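PDB 1Q35: iron binding protein FbpA from Mannheimia haemolytica, which binds ferric iron in the periplasm, probably as the solute-binding component that hands the metal to a bacterial iron-uptake transporter. Local coordinates for residues Val135-Lys139 with Val308-Asp314; Phe147-Glu152 with Lys299-Ala304; Val182-Lys186 with Ser211-Ala216; Ile217-Pro221 with Trp284-Lys288. All coordinates share one frame; numbering follows the deposited sequence. Where two conformers were deposited one is given.

How the interactions relate
Interactions 1 and 2 share helix 301-311 and touch through Val308 and Phe147, so together they fasten the C-terminal helix to helix 141-168 and to the loop before it. Both mix packing with side-chain bonds: an aspartate gripping a loop in interaction 1, a glutamate binding lysine and asparagine in interaction 2. Interactions 3 and 4 adjoin in sequence, on helix 210-214 and strand 216-219, with centres about 17 Å apart. Neither has a direct hydrogen bond between its segments; apolar packing, with an aromatic face prominent in each, takes its place. Interaction 4 is a surface contact bridged by waters, whereas the other three are partly buried.

Interaction 1 (Val135-Lys139 with Val308-Asp314); sequences VRSGK and VDEVKFD
An ST turn, Ser137 to Lys139, is clasped by the carboxylate of Asp314 just beyond the C-terminal end of helix 301-311. Ser137 OG donates to Asp314 OD2 at 2.6 Å, and Gly138 N donates to OD1 of the same aspartate at 2.8 Å with a nearly straight N-H (164°). Each oxygen uses its syn lone pair, so the two bonds form a fork that fixes the carboxylate's rotation. Ser137 OG, set anti to the backbone N (chi1 175°), can reach Asp314 OD2 and still accept from Lys139 N at 3.2 Å, which closes the turn.

Next to these bonds, Gly138 CA lies 3.6 Å from Phe313 CD2, a closeness that the lack of a side chain permits. Val135 CG1 meets the same ring at its edge, 3.5 Å from Phe313 CE2. Lys139 runs across Val308, its bent tip bringing NZ to 3.7 Å from Val308 CG1. A Schellman motif at Lys312 ends the helix.

The loop joins strand 133-134 to helix 141-168, whose Asn143 bonds Ser137 O. The neighbouring Arg136 side chain touches Tyr142, which binds ferric iron in another structure of this protein; none is bound here. Leu170 and Pro174 pack on Phe313.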
loop_
_atom_site.group_PDB
_atom_site.type_symbol
_atom_site.label_atom_id
_atom_site.label_comp_id
_atom_site.label_asym_id
_atom_site.label_seq_id
_atom_site.Cartn_x
_atom_site.Cartn_y
_atom_site.Cartn_z
ATOM N N VAL A 135 16.145 -1.838 0.170
ATOM C CA VAL A 135 14.769 -1.920 0.641
ATOM C C VAL A 135 14.658 -1.134 1.943
ATOM O O VAL A 135 15.589 -1.118 2.758
ATOM C CB VAL A 135 14.278 -3.366 0.785
ATOM C CG1 VAL A 135 14.963 -4.054 1.920
ATOM C CG2 VAL A 135 12.758 -3.408 0.948
ATOM N N ARG A 136 13.526 -0.466 2.133
ATOM C CA ARG A 136 13.237 0.178 3.409
ATOM C C ARG A 136 13.096 -0.877 4.507
ATOM O O ARG A 136 13.117 -2.076 4.237
ATOM C CB ARG A 136 11.968 1.017 3.317
ATOM C CG ARG A 136 10.690 0.194 3.321
ATOM C CD ARG A 136 9.464 0.970 2.959
ATOM N NE ARG A 136 9.165 2.021 3.927
ATOM C CZ ARG A 136 8.235 2.937 3.746
ATOM N NH1 ARG A 136 7.532 2.955 2.620
ATOM N NH2 ARG A 136 8.020 3.846 4.686
ATOM N N SER A 137 12.967 -0.421 5.745
ATOM C CA SER A 137 12.823 -1.319 6.887
ATOM C C SER A 137 11.980 -2.551 6.567
ATOM O O SER A 137 10.870 -2.441 6.052
ATOM C CB SER A 137 12.186 -0.586 8.061
ATOM O OG SER A 137 11.950 -1.482 9.136
ATOM N N GLY A 138 12.505 -3.716 6.916
ATOM C CA GLY A 138 11.779 -4.960 6.749
ATOM C C GLY A 138 10.511 -5.034 7.576
ATOM O O GLY A 138 9.620 -5.824 7.272
ATOM N N LYS A 139 10.429 -4.218 8.627
ATOM C CA LYS A 139 9.246 -4.141 9.478
ATOM C C LYS A 139 8.185 -3.175 8.974
ATOM O O LYS A 139 7.096 -3.098 9.540
ATOM C CB LYS A 139 9.651 -3.744 10.901
ATOM C CG LYS A 139 10.571 -4.740 11.566
ATOM C CD LYS A 139 10.972 -4.316 12.969
ATOM C CE LYS A 139 12.248 -5.022 13.416
ATOM N NZ LYS A 139 12.270 -6.475 13.058
ATOM N N VAL A 308 10.839 -11.541 10.089
ATOM C CA VAL A 308 11.658 -10.335 9.938
ATOM C C VAL A 308 12.486 -10.106 11.208
ATOM O O VAL A 308 13.668 -9.768 11.142
ATOM C CB VAL A 308 10.780 -9.104 9.606
ATOM C CG1 VAL A 308 11.583 -7.814 9.693
ATOM C CG2 VAL A 308 10.178 -9.246 8.215
ATOM N N ASP A 309 11.858 -10.317 12.359
ATOM C CA ASP A 309 12.546 -10.211 13.642
ATOM C C ASP A 309 13.625 -11.280 13.797
ATOM O O ASP A 309 14.735 -10.975 14.232
ATOM C CB ASP A 309 11.547 -10.300 14.796
ATOM C CG ASP A 309 12.217 -10.180 16.146
ATOM O OD1 ASP A 309 12.848 -9.135 16.400
ATOM O OD2 ASP A 309 12.186 -11.087 17.001
ATOM N N GLU A 310 13.323 -12.526 13.431
ATOM C CA GLU A 310 14.282 -13.620 13.576
ATOM C C GLU A 310 15.542 -13.381 12.755
ATOM O O GLU A 310 16.649 -13.635 13.227
ATOM C CB GLU A 310 13.653 -14.957 13.176
ATOM C CG GLU A 310 12.641 -15.485 14.175
ATOM C CD GLU A 310 11.913 -16.719 13.685
ATOM O OE1 GLU A 310 10.891 -17.065 14.305
ATOM O OE2 GLU A 310 12.362 -17.341 12.697
ATOM N N VAL A 311 15.387 -12.881 11.532
ATOM C CA VAL A 311 16.548 -12.649 10.672
ATOM C C VAL A 311 17.241 -11.321 10.984
ATOM O O VAL A 311 18.300 -11.039 10.430
ATOM C CB VAL A 311 16.192 -12.735 9.157
ATOM C CG1 VAL A 311 15.475 -14.043 8.845
ATOM C CG2 VAL A 311 15.377 -11.545 8.696
ATOM N N LYS A 312 16.645 -10.521 11.862
ATOM C CA LYS A 312 17.168 -9.202 12.226
ATOM C C LYS A 312 17.453 -8.418 10.948
ATOM O O LYS A 312 18.570 -7.952 10.697
ATOM C CB LYS A 312 18.401 -9.317 13.136
ATOM C CG LYS A 312 18.100 -9.949 14.498
ATOM C CD LYS A 312 17.216 -9.057 15.364
ATOM C CE LYS A 312 17.017 -9.622 16.766
ATOM N NZ LYS A 312 15.874 -10.576 16.838
ATOM N N PHE A 313 16.401 -8.284 10.144
ATOM C CA PHE A 313 16.507 -7.781 8.781
ATOM C C PHE A 313 17.177 -6.417 8.684
ATOM O O PHE A 313 17.917 -6.159 7.734
ATOM C CB PHE A 313 15.117 -7.715 8.128
ATOM C CG PHE A 313 15.165 -7.448 6.654
ATOM C CD1 PHE A 313 15.291 -8.492 5.750
ATOM C CD2 PHE A 313 15.116 -6.156 6.173
ATOM C CE1 PHE A 313 15.351 -8.244 4.404
ATOM C CE2 PHE A 313 15.180 -5.905 4.825
ATOM C CZ PHE A 313 15.288 -6.952 3.939
ATOM N N ASP A 314 16.887 -5.546 9.639
ATOM C CA ASP A 314 17.364 -4.165 9.587
ATOM C C ASP A 314 18.762 -3.956 10.166
ATOM O O ASP A 314 19.315 -2.863 10.058
ATOM C CB ASP A 314 16.390 -3.247 10.315
ATOM C CG ASP A 314 15.055 -3.110 9.607
ATOM O OD1 ASP A 314 14.903 -3.563 8.443
ATOM O OD2 ASP A 314 14.095 -2.537 10.153
#

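Interaction 2 (Phe147-Glu152 with Lys299-Ala304); sequences FAAMIE and KNYEAA
Ala148 and Asn300 meet where two helices pack, the middle of helix 141-168 against the start of helix 301-311, with their CA atoms only 4.7 Å apart. Small residues make this closeness possible. The methyl of Ala148 sits against the backbone of Asn300, with CB 3.6 Å from Asn300 C, while the methyl of Ala304 settles over helix 141-168, its CB 3.7 Å from Ala148 N. Phe147 CB borders that methyl, but its ring leads away to Val308 and Leu163.

The larger bump is Ile151. Its extended CG1 branch leaves CB anti to the carbonyl carbon (chi1 -70°), and a chi2 of 171° carries CD1 outward into the hollow between Ala303 and Ala304, 3.4 Å from Ala304 N and touching both methyls. Its other branch, CG2, rests against Asn300 OD1, the two side chains running antiparallel alongside one another.

At the rim the packing gives way to charge. Glu152, bent at chi2, brings its carboxylate across both Lys299 and Asn300. Lys299 NZ forms a salt bridge with Glu152 OE2 at 2.9 Å on the syn side and is also, more strongly, paired with Asp296. Water 1 donates both to Glu152 OE1 and to Asn300 OD1. Asn300 ND2 also bonds Glu152 OE1 at 2.9 Å, a nearly straight contact (166°) within the amide plane but from above the carboxylate plane.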
loop_
_atom_site.group_PDB
_atom_site.type_symbol
_atom_site.label_atom_id
_atom_site.label_comp_id
_atom_site.label_asym_id
_atom_site.label_seq_id
_atom_site.Cartn_x
_atom_site.Cartn_y
_atom_site.Cartn_z
ATOM N N PHE A 147 5.751 -10.119 2.390
ATOM C CA PHE A 147 6.295 -11.351 2.950
ATOM C C PHE A 147 5.178 -12.290 3.427
ATOM O O PHE A 147 5.319 -13.510 3.359
ATOM C CB PHE A 147 7.278 -11.059 4.098
ATOM C CG PHE A 147 8.360 -10.052 3.763
ATOM C CD1 PHE A 147 8.871 -9.243 4.761
ATOM C CD2 PHE A 147 8.872 -9.912 2.479
ATOM C CE1 PHE A 147 9.860 -8.307 4.495
ATOM C CE2 PHE A 147 9.866 -8.977 2.206
ATOM C CZ PHE A 147 10.367 -8.183 3.219
ATOM N N ALA A 148 4.076 -11.713 3.891
ATOM C CA ALA A 148 2.913 -12.478 4.322
ATOM C C ALA A 148 2.297 -13.251 3.160
ATOM O O ALA A 148 1.943 -14.415 3.308
ATOM C CB ALA A 148 1.889 -11.558 4.948
ATOM N N ALA A 149 2.189 -12.610 1.997
ATOM C CA ALA A 149 1.729 -13.305 0.799
ATOM C C ALA A 149 2.684 -14.449 0.457
ATOM O O ALA A 149 2.256 -15.546 0.099
ATOM C CB ALA A 149 1.612 -12.347 -0.374
ATOM N N MET A 150 3.985 -14.200 0.586
ATOM C CA MET A 150 4.978 -15.224 0.303
ATOM C C MET A 150 4.817 -16.423 1.246
ATOM O O MET A 150 4.968 -17.559 0.816
ATOM C CB MET A 150 6.386 -14.632 0.351
ATOM C CG MET A 150 6.603 -13.591 -0.746
ATOM S SD MET A 150 8.211 -12.809 -0.760
ATOM C CE MET A 150 9.174 -14.087 -1.582
ATOM N N ILE A 151 4.471 -16.194 2.508
ATOM C CA ILE A 151 4.205 -17.305 3.419
ATOM C C ILE A 151 3.017 -18.148 2.940
ATOM O O ILE A 151 3.057 -19.375 2.988
ATOM C CB ILE A 151 3.984 -16.813 4.864
ATOM C CG1 ILE A 151 5.295 -16.289 5.457
ATOM C CG2 ILE A 151 3.401 -17.937 5.738
ATOM C CD1 ILE A 151 5.122 -15.591 6.785
ATOM N N GLU A 152 1.960 -17.503 2.467
ATOM C CA GLU A 152 0.820 -18.246 1.922
ATOM C C GLU A 152 1.268 -19.171 0.788
ATOM O O GLU A 152 0.828 -20.319 0.694
ATOM C CB GLU A 152 -0.264 -17.282 1.425
ATOM C CG GLU A 152 -1.577 -17.950 1.036
ATOM C CD GLU A 152 -2.454 -18.338 2.215
ATOM O OE1 GLU A 152 -1.992 -18.309 3.376
ATOM O OE2 GLU A 152 -3.633 -18.688 1.976
ATOM N N LYS A 299 -3.806 -12.612 6.980
ATOM C CA LYS A 299 -3.762 -13.802 7.830
ATOM C C LYS A 299 -2.340 -14.179 8.228
ATOM O O LYS A 299 -2.110 -14.736 9.300
ATOM C CB LYS A 299 -4.406 -14.960 7.043
ATOM C CG LYS A 299 -4.373 -16.354 7.636
ATOM C CD LYS A 299 -5.121 -17.321 6.701
ATOM C CE LYS A 299 -4.347 -17.662 5.408
ATOM N NZ LYS A 299 -5.167 -18.485 4.453
ATOM N N ASN A 300 -1.388 -13.871 7.355
ATOM C CA ASN A 300 0.008 -14.253 7.541
ATOM C C ASN A 300 0.907 -13.126 8.042
ATOM O O ASN A 300 2.119 -13.316 8.158
ATOM C CB ASN A 300 0.569 -14.797 6.224
ATOM C CG ASN A 300 -0.097 -16.076 5.808
ATOM O OD1 ASN A 300 0.007 -17.090 6.487
ATOM N ND2 ASN A 300 -0.813 -16.033 4.698
ATOM N N TYR A 301 0.333 -11.966 8.345
ATOM C CA TYR A 301 1.127 -10.811 8.767
ATOM C C TYR A 301 1.957 -11.081 10.027
ATOM O O TYR A 301 3.141 -10.773 10.073
ATOM C CB TYR A 301 0.231 -9.592 8.984
ATOM C CG TYR A 301 1.006 -8.300 9.143
ATOM C CD1 TYR A 301 1.292 -7.501 8.035
ATOM C CD2 TYR A 301 1.461 -7.880 10.389
ATOM C CE1 TYR A 301 1.994 -6.316 8.160
ATOM C CE2 TYR A 301 2.186 -6.690 10.523
ATOM C CZ TYR A 301 2.443 -5.921 9.402
ATOM O OH TYR A 301 3.159 -4.747 9.523
ATOM N N GLU A 302 1.331 -11.658 11.047
ATOM C CA GLU A 302 2.004 -11.941 12.311
ATOM C C GLU A 302 3.203 -12.864 12.106
ATOM O O GLU A 302 4.287 -12.618 12.636
ATOM C CB GLU A 302 1.004 -12.557 13.297
ATOM C CG GLU A 302 1.568 -12.996 14.637
ATOM C CD GLU A 302 0.483 -13.489 15.575
ATOM O OE1 GLU A 302 0.305 -12.885 16.656
ATOM O OE2 GLU A 302 -0.199 -14.478 15.227
ATOM N N ALA A 303 3.008 -13.920 11.326
ATOM C CA ALA A 303 4.080 -14.862 11.037
ATOM C C ALA A 303 5.218 -14.188 10.266
ATOM O O ALA A 303 6.389 -14.457 10.520
ATOM C CB ALA A 303 3.544 -16.050 10.259
ATOM N N ALA A 304 4.876 -13.304 9.335
ATOM C CA ALA A 304 5.872 -12.591 8.539
ATOM C C ALA A 304 6.693 -11.647 9.415
ATOM O O ALA A 304 7.908 -11.573 9.276
ATOM C CB ALA A 304 5.202 -11.819 7.414
HETATM O O HOH W 1 -0.794 -19.519 5.493
#

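Interaction 3 (Val182-Lys186 with Ser211-Ala216)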
loop_
_atom_site.group_PDB
_atom_site.type_symbol
_atom_site.label_atom_id
_atom_site.label_comp_id
_atom_site.label_asym_id
_atom_site.label_seq_id
_atom_site.Cartn_x
_atom_site.Cartn_y
_atom_site.Cartn_z
ATOM N N VAL A 182 14.708 4.659 -4.675
ATOM C CA VAL A 182 14.877 5.030 -6.079
ATOM C C VAL A 182 15.878 6.191 -6.223
ATOM O O VAL A 182 16.657 6.230 -7.174
ATOM C CB VAL A 182 13.522 5.322 -6.760
ATOM C CG1 VAL A 182 13.731 5.679 -8.222
ATOM C CG2 VAL A 182 12.599 4.097 -6.622
ATOM N N LYS A 183 15.894 7.118 -5.269
ATOM C CA LYS A 183 16.961 8.115 -5.210
ATOM C C LYS A 183 18.317 7.421 -5.128
ATOM O O LYS A 183 19.273 7.835 -5.785
ATOM C CB LYS A 183 16.768 9.033 -4.002
ATOM C CG LYS A 183 17.767 10.185 -3.915
ATOM C CD LYS A 183 17.561 11.007 -2.653
ATOM C CE LYS A 183 18.335 12.317 -2.696
ATOM N NZ LYS A 183 18.428 12.951 -1.350
ATOM N N ALA A 184 18.400 6.363 -4.330
ATOM C CA ALA A 184 19.643 5.625 -4.170
ATOM C C ALA A 184 20.046 4.921 -5.466
ATOM O O ALA A 184 21.228 4.825 -5.762
ATOM C CB ALA A 184 19.531 4.632 -3.025
ATOM N N ILE A 185 19.077 4.436 -6.243
ATOM C CA ILE A 185 19.364 3.893 -7.570
ATOM C C ILE A 185 19.970 4.990 -8.450
ATOM O O ILE A 185 20.986 4.784 -9.123
ATOM C CB ILE A 185 18.090 3.297 -8.229
ATOM C CG1 ILE A 185 17.644 2.028 -7.490
ATOM C CG2 ILE A 185 18.361 3.001 -9.705
ATOM C CD1 ILE A 185 16.311 1.459 -7.965
ATOM N N LYS A 186 19.353 6.162 -8.449
ATOM C CA LYS A 186 19.860 7.275 -9.246
ATOM C C LYS A 186 21.313 7.601 -8.877
ATOM O O LYS A 186 22.143 7.828 -9.763
ATOM C CB LYS A 186 18.967 8.504 -9.070
ATOM C CG LYS A 186 19.414 9.731 -9.849
ATOM C CD LYS A 186 19.892 10.830 -8.934
ATOM C CE LYS A 186 20.066 12.137 -9.686
ATOM N NZ LYS A 186 20.964 13.056 -8.939
ATOM N N SER A 211 14.145 13.216 -11.707
ATOM C CA SER A 211 15.434 12.630 -12.082
ATOM C C SER A 211 15.671 11.275 -11.412
ATOM O O SER A 211 16.379 10.426 -11.960
ATOM C CB SER A 211 16.596 13.584 -11.762
ATOM O OG SER A 211 16.764 13.766 -10.370
ATOM N N TRP A 212 15.081 11.072 -10.236
ATOM C CA TRP A 212 15.170 9.779 -9.560
ATOM C C TRP A 212 14.449 8.720 -10.393
ATOM O O TRP A 212 15.012 7.671 -10.705
ATOM C CB TRP A 212 14.569 9.813 -8.149
ATOM C CG TRP A 212 15.015 10.929 -7.245
ATOM C CD1 TRP A 212 15.968 11.886 -7.490
ATOM C CD2 TRP A 212 14.507 11.197 -5.939
ATOM N NE1 TRP A 212 16.067 12.733 -6.413
ATOM C CE2 TRP A 212 15.183 12.333 -5.446
ATOM C CE3 TRP A 212 13.539 10.592 -5.129
ATOM C CZ2 TRP A 212 14.930 12.868 -4.181
ATOM C CZ3 TRP A 212 13.286 11.121 -3.876
ATOM C CH2 TRP A 212 13.979 12.249 -3.413
ATOM N N ALA A 213 13.202 9.011 -10.759
ATOM C CA ALA A 213 12.412 8.095 -11.574
ATOM C C ALA A 213 13.047 7.858 -12.938
ATOM O O ALA A 213 13.046 6.740 -13.425
ATOM C CB ALA A 213 10.994 8.611 -11.733
ATOM N N GLU A 214 13.595 8.911 -13.546
ATOM C CA GLU A 214 14.204 8.799 -14.869
ATOM C C GLU A 214 15.423 7.880 -14.890
ATOM O O GLU A 214 15.758 7.330 -15.935
ATOM C CB GLU A 214 14.572 10.188 -15.411
ATOM C CG GLU A 214 13.352 11.007 -15.807
ATOM C CD GLU A 214 13.641 12.479 -16.047
ATOM O OE1 GLU A 214 12.789 13.131 -16.681
ATOM O OE2 GLU A 214 14.693 12.991 -15.605
ATOM N N ALA A 215 16.070 7.712 -13.740
ATOM C CA ALA A 215 17.210 6.811 -13.604
ATOM C C ALA A 215 16.813 5.357 -13.349
ATOM O O ALA A 215 17.679 4.502 -13.241
ATOM C CB ALA A 215 18.109 7.291 -12.491
ATOM N N ALA A 216 15.512 5.083 -13.250
ATOM C CA ALA A 216 15.026 3.760 -12.878
ATOM C C ALA A 216 13.963 3.266 -13.847
ATOM O O ALA A 216 13.346 4.048 -14.572
ATOM C CB ALA A 216 14.475 3.782 -11.451
#
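Lys183 passes at a slant over one face of the Trp212 indole in the contact between helix 178-187 and the end of helix 210-214. Its CB sits over the centre of the six-membered ring, 3.8 Å from the centroid and 14° off the ring normal, a CH-pi contact. With CG anti to the backbone N (chi1 -175°) and the chain extended beyond it, the methylenes continue across the indole: Lys183 CG lies beside Trp212 CE2, and Lys183 CD is 3.6 Å from Trp212 CZ2. The hydrocarbon stem thus does the stacking.

The tightly packed side is next to this, toward the protein interior. Val182 CG1 presses on the backbone at the helix end, 3.4 Å from Trp212 O, and the same methyl reaches Ala216 CB at 3.8 Å. Ile185 CG2 lies more loosely beside Ala215 O and Ala216 CB. Val182 and Ile185 also touch Tyr106 of strand 96-108 and Ser193 of strand 192-196, so they lie between the end of helix 210-214 and the sheet. Tyr199, an iron ligand in another structure of this protein, is about 7 Å from Val182, side chain to side chain.

On the solvent side the Lys186 stem is still close on Ala215, CB to CB 3.7 Å. The looseness comes in the outer part of this exposed side chain: it turns at chi2, and Lys186 CE passes Ser211 OG at 3.7 Å without a polar bond between the segments.

Apolar interior and lysine stems at the margin together make up a helix-to-helix contact on the flank of a sheet, a layered alpha/beta arrangement of the kind found in periplasmic binding proteins.

Interaction 4 (Ile217-Pro221 with Trp284-Lys288)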
loop_
_atom_site.group_PDB
_atom_site.type_symbol
_atom_site.label_atom_id
_atom_site.label_comp_id
_atom_site.label_asym_id
_atom_site.label_seq_id
_atom_site.Cartn_x
_atom_site.Cartn_y
_atom_site.Cartn_z
ATOM N N ILE A 217 13.761 1.954 -13.838
ATOM C CA ILE A 217 12.729 1.292 -14.617
ATOM C C ILE A 217 11.779 0.605 -13.640
ATOM O O ILE A 217 12.217 -0.047 -12.692
ATOM C CB ILE A 217 13.359 0.267 -15.578
ATOM C CG1 ILE A 217 14.175 0.993 -16.658
ATOM C CG2 ILE A 217 12.283 -0.618 -16.214
ATOM C CD1 ILE A 217 15.136 0.092 -17.393
ATOM N N ILE A 218 10.480 0.764 -13.875
ATOM C CA ILE A 218 9.468 0.046 -13.102
ATOM C C ILE A 218 9.267 -1.356 -13.691
ATOM O O ILE A 218 9.106 -1.517 -14.903
ATOM C CB ILE A 218 8.132 0.855 -13.020
ATOM C CG1 ILE A 218 7.129 0.148 -12.107
ATOM C CG2 ILE A 218 7.506 1.095 -14.397
ATOM C CD1 ILE A 218 6.015 1.035 -11.613
ATOM N N ASN A 219 9.300 -2.370 -12.831
ATOM C CA ASN A 219 9.136 -3.757 -13.263
ATOM C C ASN A 219 8.082 -4.445 -12.418
ATOM O O ASN A 219 8.122 -4.368 -11.195
ATOM C CB ASN A 219 10.433 -4.560 -13.131
ATOM C CG ASN A 219 11.603 -3.933 -13.854
ATOM O OD1 ASN A 219 11.851 -4.218 -15.029
ATOM N ND2 ASN A 219 12.352 -3.096 -13.144
ATOM N N PHE A 220 7.169 -5.150 -13.076
ATOM C CA PHE A 220 6.127 -5.922 -12.409
ATOM C C PHE A 220 6.556 -7.385 -12.399
ATOM O O PHE A 220 6.596 -8.028 -13.455
ATOM C CB PHE A 220 4.802 -5.770 -13.161
ATOM C CG PHE A 220 4.338 -4.357 -13.272
ATOM C CD1 PHE A 220 4.370 -3.699 -14.493
ATOM C CD2 PHE A 220 3.866 -3.677 -12.158
ATOM C CE1 PHE A 220 3.941 -2.387 -14.598
ATOM C CE2 PHE A 220 3.433 -2.363 -12.258
ATOM C CZ PHE A 220 3.475 -1.716 -13.476
ATOM N N PRO A 221 6.914 -7.920 -11.233
ATOM C CA PRO A 221 7.343 -9.319 -11.160
ATOM C C PRO A 221 6.344 -10.276 -11.808
ATOM O O PRO A 221 5.131 -10.106 -11.690
ATOM C CB PRO A 221 7.477 -9.552 -9.658
ATOM C CG PRO A 221 7.857 -8.213 -9.142
ATOM C CD PRO A 221 6.993 -7.264 -9.913
ATOM N N TRP A 284 2.885 2.106 -18.425
ATOM C CA TRP A 284 3.617 0.981 -17.838
ATOM C C TRP A 284 3.128 -0.371 -18.341
ATOM O O TRP A 284 3.817 -1.378 -18.164
ATOM C CB TRP A 284 3.505 0.982 -16.312
ATOM C CG TRP A 284 3.956 2.232 -15.648
ATOM C CD1 TRP A 284 4.815 3.173 -16.141
ATOM C CD2 TRP A 284 3.566 2.689 -14.349
ATOM N NE1 TRP A 284 4.981 4.185 -15.226
ATOM C CE2 TRP A 284 4.219 3.912 -14.119
ATOM C CE3 TRP A 284 2.719 2.186 -13.351
ATOM C CZ2 TRP A 284 4.060 4.635 -12.938
ATOM C CZ3 TRP A 284 2.564 2.909 -12.178
ATOM C CH2 TRP A 284 3.231 4.117 -11.983
ATOM N N GLY A 285 1.938 -0.402 -18.933
ATOM C CA GLY A 285 1.307 -1.639 -19.353
ATOM C C GLY A 285 0.618 -2.308 -18.179
ATOM O O GLY A 285 0.729 -1.858 -17.034
ATOM N N THR A 286 -0.106 -3.383 -18.459
ATOM C CA THR A 286 -0.707 -4.184 -17.397
ATOM C C THR A 286 0.248 -5.304 -16.965
ATOM O O THR A 286 1.384 -5.394 -17.438
ATOM C CB THR A 286 -2.115 -4.687 -17.794
ATOM O OG1 THR A 286 -2.828 -5.083 -16.612
ATOM C CG2 THR A 286 -2.065 -5.929 -18.661
ATOM N N PHE A 287 -0.202 -6.133 -16.031
ATOM C CA PHE A 287 0.626 -7.203 -15.497
ATOM C C PHE A 287 -0.263 -8.251 -14.849
ATOM O O PHE A 287 -1.442 -8.018 -14.614
ATOM C CB PHE A 287 1.639 -6.647 -14.488
ATOM C CG PHE A 287 1.011 -5.882 -13.375
ATOM C CD1 PHE A 287 0.796 -4.518 -13.483
ATOM C CD2 PHE A 287 0.625 -6.526 -12.221
ATOM C CE1 PHE A 287 0.209 -3.817 -12.450
ATOM C CE2 PHE A 287 0.042 -5.832 -11.188
ATOM C CZ PHE A 287 -0.174 -4.473 -11.298
ATOM N N LYS A 288 0.315 -9.415 -14.584
ATOM C CA LYS A 288 -0.384 -10.492 -13.905
ATOM C C LYS A 288 -0.316 -10.268 -12.398
ATOM O O LYS A 288 0.761 -10.337 -11.798
ATOM C CB LYS A 288 0.262 -11.826 -14.278
ATOM C CG LYS A 288 -0.403 -13.061 -13.690
ATOM C CD LYS A 288 0.374 -14.340 -14.036
ATOM C CE LYS A 288 1.681 -14.489 -13.247
ATOM N NZ LYS A 288 2.454 -15.704 -13.658
HETATM O O HOH W 2 6.511 -1.761 -16.861
HETATM O O HOH W 3 3.426 -9.753 -14.275
#
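Residues 218-221 and 284-288 run side by side in nearly the same direction, 9° apart end to end, yet too far apart to bond as strands: the CA atoms of Phe220 and Phe287 are 6.4 Å from each other. Waters span the gap instead. Water 2 donates to both Ile218 O and Trp284 O, and water 3 donates to Pro221 O while accepting from Lys288 N.

Between these bridges the Phe220 and Phe287 rings form an offset stack, centroids 4.2 Å apart and planes inclined by 14°. Phe287 CG sits between the backbone N and the carbonyl carbon (chi1 56°), which turns the ring over Phe220 and brings Phe287 CD1 to 3.4 Å from Phe220 CD2. At its edge, Phe220 CE1 approaches Trp284 O at 3.7 Å. Ile218 lies over one face of the Trp284 indole with two methyls: Ile218 CD1 stands 3.9 Å from the centroid of the six-membered ring, a CH-pi contact, and Ile218 CG2 lies 3.8 Å from Trp284 CD1.

The contact ties the end of strand 216-219 to the loop between helices 279-283 and 294-298. Tyr106 and Val104 of strand 96-108 flank Ile218 and Phe220, and Tyr269 of strand 269-270 touches both Phe220 and Trp284.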